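PDB 3UJP: Mn transporter subunit from Synechocystis sp. PCC 6803, which probably serves as the solute-binding subunit of an ABC transporter, capturing manganese in the periplasm and handing it on for uptake. Local coordinates for residues 134-139 against 286-291. Numbering follows the deposited sequence.
Sequences MSPRNA and DLLEYD
Close to the manganese site, at the interface between the two lobes of this binding protein of the cluster A-1 type, Met134, in the loop just before helix 136-153, and Pro136, its first residue, pack against Leu287 and Leu288 of helix 284-296. Met134 does most of the touching. CG stands anti to the carbonyl carbon (chi1 -70°), and two further bends, at chi2 (-55°) and chi3 (-86°), fold the thioether into a hook. The sulfur is thereby turned toward the leucine pair: Met134 SD lies 3.5 Å from Leu287 CD2, with the two side chains crossing at about a right angle. Leu288 runs past Met134 in the opposite direction, and its CD2 branch sits 4.2 Å from Met134 SD and 4.0 Å from the backbone O of the same methionine. The other branch serves the proline, with Leu288 CD1 4.2 Å from Pro136 CG. One leucine thus spans the loop residue and the first turn of the helix with its two methyls. Contact across these segments is apolar packing, and all the touching residues are buried. Asp291, one turn beyond Leu287, brings a carboxylate close to the methionine methyl, but that approach is modelled too tightly to interpret. Its OD2 is held elsewhere, by the backbone N of Tyr270. Around the contact, Val271 touches Met134, and Ile175 of the long helix 158-183 covers both Pro136 and Leu288. The side chain of Met134 is about 8 Å from the bound manganese, which His66, His131, Glu197 and Asp272 coordinate. Two lobes joined by a long backbone helix, with metal held in the cleft between them, are the hallmark of cluster A-1 solute-binding proteins; here the apolar packing joins elements near that cleft.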
loop_
_atom_site.group_PDB
_atom_site.type_symbol
_atom_site.label_atom_id
_atom_site.label_comp_id
_atom_site.label_asym_id
_atom_site.label_seq_id
_atom_site.Cartn_x
_atom_site.Cartn_y
_atom_site.Cartn_z
ATOM N N MET A 134 16.671 12.979 16.381
ATOM C CA MET A 134 18.017 13.106 15.829
ATOM C C MET A 134 19.059 12.470 16.727
ATOM O O MET A 134 20.258 12.553 16.464
ATOM C CB MET A 134 18.380 14.576 15.674
ATOM C CG MET A 134 17.612 15.239 14.605
ATOM S SD MET A 134 17.847 14.313 13.092
ATOM C CE MET A 134 19.370 15.096 12.562
ATOM N N SER A 135 18.610 11.861 17.811
ATOM C CA SER A 135 19.520 11.186 18.706
ATOM C C SER A 135 19.130 9.710 18.766
ATOM O O SER A 135 18.118 9.374 19.396
ATOM C CB SER A 135 19.454 11.847 20.091
ATOM O OG SER A 135 20.282 11.185 21.049
ATOM N N PRO A 136 19.921 8.833 18.099
ATOM C CA PRO A 136 19.663 7.386 17.978
ATOM C C PRO A 136 19.431 6.753 19.322
ATOM O O PRO A 136 18.533 5.935 19.425
ATOM C CB PRO A 136 20.945 6.839 17.377
ATOM C CG PRO A 136 21.534 7.974 16.638
ATOM C CD PRO A 136 21.183 9.214 17.441
ATOM N N ARG A 137 20.207 7.120 20.338
ATOM C CA ARG A 137 19.862 6.725 21.706
ATOM C C ARG A 137 18.375 7.017 21.958
ATOM O O ARG A 137 17.629 6.148 22.414
ATOM C CB ARG A 137 20.772 7.414 22.743
ATOM C CG ARG A 137 22.233 7.629 22.252
ATOM C CD ARG A 137 23.354 7.212 23.251
ATOM N NE ARG A 137 24.697 7.453 22.690
ATOM C CZ ARG A 137 25.740 6.618 22.766
ATOM N NH1 ARG A 137 26.892 6.970 22.199
ATOM N NH2 ARG A 137 25.649 5.444 23.392
ATOM N N ASN A 138 17.953 8.235 21.613
ATOM C CA ASN A 138 16.557 8.675 21.732
ATOM C C ASN A 138 15.625 8.002 20.735
ATOM O O ASN A 138 14.446 7.746 21.026
ATOM C CB ASN A 138 16.450 10.178 21.480
ATOM C CG ASN A 138 16.939 10.998 22.634
ATOM O OD1 ASN A 138 17.325 12.149 22.457
ATOM N ND2 ASN A 138 16.931 10.419 23.827
ATOM N N ALA A 139 16.135 7.771 19.533
ATOM C CA ALA A 139 15.325 7.115 18.529
ATOM C C ALA A 139 14.819 5.791 19.100
ATOM O O ALA A 139 13.778 5.288 18.693
ATOM C CB ALA A 139 16.125 6.892 17.260
ATOM N N ASP A 286 18.853 6.294 6.611
ATOM C CA ASP A 286 19.631 7.119 5.683
ATOM C C ASP A 286 19.823 8.553 6.190
ATOM O O ASP A 286 20.868 9.129 5.968
ATOM C CB ASP A 286 19.028 7.147 4.259
ATOM C CG ASP A 286 19.002 5.770 3.588
ATOM O OD1 ASP A 286 17.933 5.429 3.033
ATOM O OD2 ASP A 286 20.026 5.039 3.602
ATOM N N LEU A 287 18.824 9.128 6.861
ATOM C CA LEU A 287 18.934 10.513 7.349
ATOM C C LEU A 287 20.065 10.693 8.334
ATOM O O LEU A 287 20.893 11.565 8.153
ATOM C CB LEU A 287 17.628 11.050 7.971
ATOM C CG LEU A 287 17.635 12.473 8.592
ATOM C CD1 LEU A 287 16.362 13.243 8.244
ATOM C CD2 LEU A 287 17.867 12.499 10.115
ATOM N N LEU A 288 20.107 9.885 9.387
ATOM C CA LEU A 288 21.245 9.957 10.296
ATOM C C LEU A 288 22.587 9.700 9.548
ATOM O O LEU A 288 23.413 10.595 9.488
ATOM C CB LEU A 288 21.042 9.042 11.491
ATOM C CG LEU A 288 19.720 9.300 12.195
ATOM C CD1 LEU A 288 19.298 8.080 13.028
ATOM C CD2 LEU A 288 19.765 10.603 13.026
ATOM N N GLU A 289 22.794 8.520 8.956
ATOM C CA GLU A 289 23.960 8.309 8.084
ATOM C C GLU A 289 24.348 9.571 7.269
ATOM O O GLU A 289 25.439 10.103 7.422
ATOM C CB GLU A 289 23.750 7.129 7.112
ATOM C CG GLU A 289 23.930 5.701 7.647
ATOM C CD GLU A 289 24.268 4.692 6.518
ATOM O OE1 GLU A 289 24.511 5.129 5.364
ATOM O OE2 GLU A 289 24.294 3.462 6.769
ATOM N N TYR A 290 23.467 10.035 6.388
ATOM C CA TYR A 290 23.752 11.213 5.565
ATOM C C TYR A 290 24.213 12.400 6.405
ATOM O O TYR A 290 25.282 12.955 6.178
ATOM C CB TYR A 290 22.515 11.638 4.750
ATOM C CG TYR A 290 22.775 12.753 3.745
ATOM C CD1 TYR A 290 23.436 12.494 2.547
ATOM C CD2 TYR A 290 22.361 14.053 3.986
ATOM C CE1 TYR A 290 23.678 13.492 1.622
ATOM C CE2 TYR A 290 22.591 15.060 3.059
ATOM C CZ TYR A 290 23.259 14.774 1.881
ATOM O OH TYR A 290 23.499 15.775 0.962
ATOM N N ASP A 291 23.382 12.782 7.369
ATOM C CA ASP A 291 23.576 13.994 8.158
ATOM C C ASP A 291 24.971 14.100 8.758
ATOM O O ASP A 291 25.572 15.182 8.786
ATOM C CB ASP A 291 22.560 14.022 9.291
ATOM C CG ASP A 291 21.400 14.940 9.011
ATOM O OD1 ASP A 291 20.614 15.143 9.952
ATOM O OD2 ASP A 291 21.279 15.454 7.875
#